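Local coordinates for protein neutral ceramidase (Pseudomonas aeruginosa, PDB 2ZWS) that hydrolyses the N-acyl bond of ceramide to give sphingosine and a free fatty acid, and also catalyses the reverse synthesis, as a zinc-dependent secreted amidase, at residues 539-544 / 597-602; 559-564 / 573-578. All coordinates share one frame; numbering follows the deposited sequence. Where two conformers were deposited one is given.

Interaction 1 of 2, residues 539-544 / 597-602; sequences KVTVAF and KATISW
Two antiparallel strands of the C-terminal beta-sandwich pair here, 539-544 beside 597-602. Val540 with Trp602, Val542 with Ile600 and Phe544 with Ala598 are hydrogen-bonded pairs, each closed by two backbone bonds. The bond from Val542 N to Ile600 O is 2.9 Å long and nearly straight (176° at the hydrogen). Between these pairs, CA-H groups also lean on carbonyls, as Ser601 CA does on Val540 O at 3.0 Å. The inner face carries the apolar groups. Phe544 CE2 lies 3.9 Å from Ile600 CD1, and the methyl meets the ring obliquely. Val542 CG2 reaches Ile600 CB at 4.1 Å. This face packs on strands 611-622 and 629-642 of the opposing sheet, where Ile615 touches Val540, Val542 and Ile600. Strand 584-591 flanks 597-602 within its own sheet. The other face is more polar. The extended chain of Lys539, its CG anti to the backbone N (chi1 -171°), runs past Ser601 and brings CE to 3.6 Å from Ser601 OG. A water joins their ends: it accepts from Lys539 NZ at 2.9 Å and is hydrogen-bonded to Ser601 OG at 2.6 Å. Farther along this face, Ala543 CB lies 4.1 Å from Thr599 OG1.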
loop_
_atom_site.group_PDB
_atom_site.type_symbol
_atom_site.label_atom_id
_atom_site.label_comp_id
_atom_site.label_asym_id
_atom_site.label_seq_id
_atom_site.Cartn_x
_atom_site.Cartn_y
_atom_site.Cartn_z
ATOM N N LYS A 539 -29.997 1.850 1.017
ATOM C CA LYS A 539 -28.951 2.770 1.453
ATOM C C LYS A 539 -29.542 3.947 2.235
ATOM O O LYS A 539 -30.423 4.648 1.732
ATOM C CB LYS A 539 -28.189 3.284 0.238
ATOM C CG LYS A 539 -26.928 4.085 0.545
ATOM C CD LYS A 539 -26.382 4.615 -0.791
ATOM C CE LYS A 539 -24.878 4.862 -0.725
ATOM N NZ LYS A 539 -24.416 5.648 -1.913
ATOM N N VAL A 540 -29.057 4.140 3.463
ATOM C CA VAL A 540 -29.417 5.288 4.316
ATOM C C VAL A 540 -28.418 6.421 4.026
ATOM O O VAL A 540 -27.205 6.194 4.083
ATOM C CB VAL A 540 -29.330 4.914 5.827
ATOM C CG1 VAL A 540 -29.714 6.106 6.738
ATOM C CG2 VAL A 540 -30.205 3.708 6.134
ATOM N N THR A 541 -28.918 7.616 3.696
ATOM C CA THR A 541 -28.035 8.780 3.503
ATOM C C THR A 541 -28.485 9.928 4.397
ATOM O O THR A 541 -29.665 10.328 4.412
ATOM C CB THR A 541 -27.887 9.237 2.007
ATOM O OG1 THR A 541 -26.889 10.275 1.883
ATOM C CG2 THR A 541 -29.177 9.757 1.467
ATOM N N VAL A 542 -27.530 10.422 5.174
ATOM C CA VAL A 542 -27.754 11.551 6.061
ATOM C C VAL A 542 -26.633 12.575 5.885
ATOM O O VAL A 542 -25.633 12.301 5.205
ATOM C CB VAL A 542 -27.823 11.107 7.544
ATOM C CG1 VAL A 542 -28.946 10.070 7.765
ATOM C CG2 VAL A 542 -26.456 10.580 8.035
ATOM N N ALA A 543 -26.778 13.750 6.505
ATOM C CA ALA A 543 -25.760 14.787 6.307
ATOM C C ALA A 543 -25.761 15.752 7.466
ATOM O O ALA A 543 -26.834 16.031 8.024
ATOM C CB ALA A 543 -25.977 15.546 4.994
ATOM N N PHE A 544 -24.577 16.288 7.770
ATOM C CA PHE A 544 -24.348 17.175 8.934
ATOM C C PHE A 544 -23.519 18.391 8.536
ATOM O O PHE A 544 -22.677 18.303 7.644
ATOM C CB PHE A 544 -23.492 16.463 9.978
ATOM C CG PHE A 544 -24.111 15.228 10.567
ATOM C CD1 PHE A 544 -24.762 15.268 11.800
ATOM C CD2 PHE A 544 -24.028 14.014 9.882
ATOM C CE1 PHE A 544 -25.293 14.115 12.340
ATOM C CE2 PHE A 544 -24.587 12.864 10.414
ATOM C CZ PHE A 544 -25.210 12.913 11.662
ATOM N N LYS A 597 -20.102 20.291 4.464
ATOM C CA LYS A 597 -21.047 19.277 4.866
ATOM C C LYS A 597 -20.426 17.897 4.795
ATOM O O LYS A 597 -19.592 17.598 3.920
ATOM C CB LYS A 597 -22.328 19.343 4.039
ATOM C CG LYS A 597 -22.157 19.003 2.589
ATOM C CD LYS A 597 -23.488 19.030 1.850
ATOM C CE LYS A 597 -23.336 18.475 0.462
ATOM N NZ LYS A 597 -24.642 18.330 -0.219
ATOM N N ALA A 598 -20.810 17.079 5.771
ATOM C CA ALA A 598 -20.399 15.678 5.826
ATOM C C ALA A 598 -21.617 14.864 5.427
ATOM O O ALA A 598 -22.630 14.933 6.084
ATOM C CB ALA A 598 -19.991 15.323 7.224
ATOM N N THR A 599 -21.521 14.096 4.347
ATOM C CA THR A 599 -22.610 13.230 3.930
ATOM C C THR A 599 -22.174 11.809 4.256
ATOM O O THR A 599 -21.074 11.390 3.877
ATOM C CB THR A 599 -22.898 13.360 2.427
ATOM O OG1 THR A 599 -23.196 14.734 2.102
ATOM C CG2 THR A 599 -24.096 12.475 2.027
ATOM N N ILE A 600 -23.018 11.109 4.997
ATOM C CA ILE A 600 -22.699 9.778 5.502
ATOM C C ILE A 600 -23.763 8.813 5.012
ATOM O O ILE A 600 -24.963 9.077 5.089
ATOM C CB ILE A 600 -22.603 9.782 7.024
ATOM C CG1 ILE A 600 -21.352 10.551 7.465
ATOM C CG2 ILE A 600 -22.634 8.361 7.572
ATOM C CD1 ILE A 600 -21.438 11.094 8.877
ATOM N N SER A 601 -23.318 7.686 4.476
ATOM C CA SER A 601 -24.270 6.696 4.019
ATOM C C SER A 601 -23.977 5.341 4.599
ATOM O O SER A 601 -22.818 5.030 4.945
ATOM C CB SER A 601 -24.276 6.627 2.500
ATOM O OG SER A 601 -23.018 6.218 2.010
ATOM N N TRP A 602 -25.031 4.535 4.686
ATOM C CA TRP A 602 -24.931 3.158 5.166
ATOM C C TRP A 602 -25.774 2.284 4.255
ATOM O O TRP A 602 -26.997 2.451 4.175
ATOM C CB TRP A 602 -25.441 3.072 6.600
ATOM C CG TRP A 602 -25.351 1.685 7.228
ATOM C CD1 TRP A 602 -24.350 0.768 7.054
ATOM C CD2 TRP A 602 -26.290 1.094 8.158
ATOM N NE1 TRP A 602 -24.611 -0.366 7.828
ATOM C CE2 TRP A 602 -25.789 -0.192 8.495
ATOM C CE3 TRP A 602 -27.509 1.519 8.728
ATOM C CZ2 TRP A 602 -26.454 -1.063 9.387
ATOM C CZ3 TRP A 602 -28.168 0.645 9.641
ATOM C CH2 TRP A 602 -27.630 -0.624 9.950
HETATM O O HOH W 1 -22.792 7.419 -0.333
#

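Interaction 2 of 2, residues 559-564 / 573-578; sequences FLEVVN and PVTVAT. Unlike the reference sequence in segment 573-578: Val574 (reference Glu).
Val562 meets two consecutive residues, Val576 and Ala577, of the returning strand. Its carbonyl O takes a firm bond from Val576 N at 2.8 Å, nearly along the C=O axis, and a weak, longer one from Ala577 N at 3.5 Å. Val562 N in turn donates to Ala577 O. The side chain is split between the same two residues: CG2 rests on Ala577 CB at 3.8 Å, while CG1, anti to the backbone N (chi1 -176°), touches Val576 CG2. This is the tightly packed part, with Val562 and Ala577 both buried and Trp602 lying against Val562. Leu560 continues the buried side, its CD1 at 3.8 Å from Thr578 C. Past the bulge, Asn564 and Val574 exchange two backbone bonds. Val563 CG1 and Pro573 CB lie side by side at a close 3.5 Å, although Pro573 itself is exposed.

The solvent side is looser. Thr575 is modelled there in two conformers. A water donates to Glu561 OE2 at 2.6 Å; its link to Thr578 OG1 is weak and doubtful. The other carboxylate oxygen, OE1, is held by Tyr618 of the adjacent strand. Thr575 and Val576 are exposed on strand 574-578, the outermost strand of its sheet within this chain. Two residues facing one across an antiparallel pair define a classic beta bulge, here in a beta hairpin.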
loop_
_atom_site.group_PDB
_atom_site.type_symbol
_atom_site.label_atom_id
_atom_site.label_comp_id
_atom_site.label_asym_id
_atom_site.label_seq_id
_atom_site.Cartn_x
_atom_site.Cartn_y
_atom_site.Cartn_z
ATOM N N PHE A 559 -15.082 9.187 11.723
ATOM C CA PHE A 559 -15.961 10.312 11.392
ATOM C C PHE A 559 -17.428 9.974 11.544
ATOM O O PHE A 559 -18.287 10.869 11.443
ATOM C CB PHE A 559 -15.690 10.792 9.957
ATOM C CG PHE A 559 -14.373 11.507 9.805
ATOM C CD1 PHE A 559 -14.246 12.844 10.207
ATOM C CD2 PHE A 559 -13.242 10.845 9.316
ATOM C CE1 PHE A 559 -13.044 13.517 10.090
ATOM C CE2 PHE A 559 -12.024 11.516 9.191
ATOM C CZ PHE A 559 -11.914 12.858 9.603
ATOM N N LEU A 560 -17.735 8.698 11.761
ATOM C CA LEU A 560 -19.124 8.267 11.783
ATOM C C LEU A 560 -19.285 6.974 12.558
ATOM O O LEU A 560 -18.395 6.131 12.617
ATOM C CB LEU A 560 -19.672 8.079 10.364
ATOM C CG LEU A 560 -19.205 6.850 9.567
ATOM C CD1 LEU A 560 -20.141 5.632 9.756
ATOM C CD2 LEU A 560 -18.987 7.192 8.090
ATOM N N GLU A 561 -20.472 6.814 13.108
ATOM C CA GLU A 561 -20.868 5.580 13.773
ATOM C C GLU A 561 -22.306 5.303 13.369
ATOM O O GLU A 561 -23.122 6.230 13.340
ATOM C CB GLU A 561 -20.762 5.742 15.292
ATOM C CG GLU A 561 -19.331 5.632 15.826
ATOM C CD GLU A 561 -19.188 5.971 17.316
ATOM O OE1 GLU A 561 -20.164 6.463 17.941
ATOM O OE2 GLU A 561 -18.072 5.759 17.846
ATOM N N VAL A 562 -22.608 4.045 13.041
ATOM C CA VAL A 562 -23.985 3.549 12.949
ATOM C C VAL A 562 -24.255 2.872 14.273
ATOM O O VAL A 562 -23.531 1.936 14.642
ATOM C CB VAL A 562 -24.197 2.549 11.807
ATOM C CG1 VAL A 562 -25.657 2.177 11.719
ATOM C CG2 VAL A 562 -23.770 3.163 10.483
ATOM N N VAL A 563 -25.291 3.357 14.961
ATOM C CA VAL A 563 -25.572 2.943 16.330
ATOM C C VAL A 563 -26.909 2.216 16.419
ATOM O O VAL A 563 -27.936 2.745 15.978
ATOM C CB VAL A 563 -25.546 4.150 17.300
ATOM C CG1 VAL A 563 -25.784 3.686 18.750
ATOM C CG2 VAL A 563 -24.227 4.905 17.225
ATOM N N ASN A 564 -26.870 1.006 16.981
ATOM C CA ASN A 564 -28.034 0.157 17.225
ATOM C C ASN A 564 -28.555 0.430 18.641
ATOM O O ASN A 564 -27.787 0.353 19.607
ATOM C CB ASN A 564 -27.601 -1.315 17.077
ATOM C CG ASN A 564 -28.750 -2.319 17.242
ATOM O OD1 ASN A 564 -29.932 -1.979 17.159
ATOM N ND2 ASN A 564 -28.389 -3.583 17.438
ATOM N N PRO A 573 -26.833 1.769 23.674
ATOM C CA PRO A 573 -26.330 1.908 22.299
ATOM C C PRO A 573 -25.141 0.990 22.008
ATOM O O PRO A 573 -24.245 0.839 22.855
ATOM C CB PRO A 573 -25.921 3.385 22.222
ATOM C CG PRO A 573 -25.686 3.790 23.631
ATOM C CD PRO A 573 -26.700 3.038 24.417
ATOM N N VAL A 574 -25.158 0.342 20.845
ATOM C CA VAL A 574 -24.022 -0.470 20.391
ATOM C C VAL A 574 -23.670 -0.071 18.962
ATOM O O VAL A 574 -24.521 -0.083 18.070
ATOM C CB VAL A 574 -24.306 -1.997 20.459
ATOM C CG1 VAL A 574 -23.221 -2.801 19.706
ATOM C CG2 VAL A 574 -24.406 -2.469 21.907
ATOM N N THR A 575 -22.409 0.281 18.752
ATOM C CA THR A 575 -21.968 0.657 17.409
ATOM C C THR A 575 -21.834 -0.599 16.563
ATOM O O THR A 575 -21.240 -1.606 16.977
ATOM C CB THR A 575 -20.693 1.577 17.392
ATOM O OG1 THR A 575 -20.092 1.582 16.083
ATOM C CG2 THR A 575 -19.663 1.147 18.416
ATOM N N VAL A 576 -22.461 -0.559 15.392
ATOM C CA VAL A 576 -22.436 -1.678 14.450
ATOM C C VAL A 576 -21.644 -1.369 13.175
ATOM O O VAL A 576 -21.363 -2.274 12.384
ATOM C CB VAL A 576 -23.853 -2.181 14.042
ATOM C CG1 VAL A 576 -24.640 -2.705 15.276
ATOM C CG2 VAL A 576 -24.629 -1.103 13.271
ATOM N N ALA A 577 -21.289 -0.103 12.975
ATOM C CA ALA A 577 -20.434 0.255 11.836
ATOM C C ALA A 577 -19.710 1.567 12.089
ATOM O O ALA A 577 -20.216 2.452 12.783
ATOM C CB ALA A 577 -21.241 0.313 10.554
ATOM N N THR A 578 -18.509 1.664 11.520
ATOM C CA THR A 578 -17.622 2.789 11.687
ATOM C C THR A 578 -17.256 3.292 10.272
ATOM O O THR A 578 -17.702 2.695 9.284
ATOM C CB THR A 578 -16.422 2.279 12.533
ATOM O OG1 THR A 578 -16.744 2.425 13.921
ATOM C CG2 THR A 578 -15.155 2.989 12.233
HETATM O O HOH W 2 -16.485 3.873 16.897
#

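Interactions 1 and 2 sit in opposing sheets of the C-terminal beta-sandwich, their centres about 13 Å apart. The hairpin of interaction 2 is nested in the chain between the strands of interaction 1. They meet through the side chains of 597-602: Trp602 CE3 lies 3.6 Å from Val562 CG1, and Ile600 CD1 lies 3.8 Å from Leu560 CB. The magnesium site, formed by His37, Asp579, Asp581 and Thr584, lies close to both. The Leu560 side chain is about 5 Å from the magnesium ion, and that of Ser601 about 8 Å. Trp602 and Ala577 both touch Thr584, and Thr578 N bonds to Asp581 OD2. Both contacts therefore border this magnesium site rather than containing its ligands.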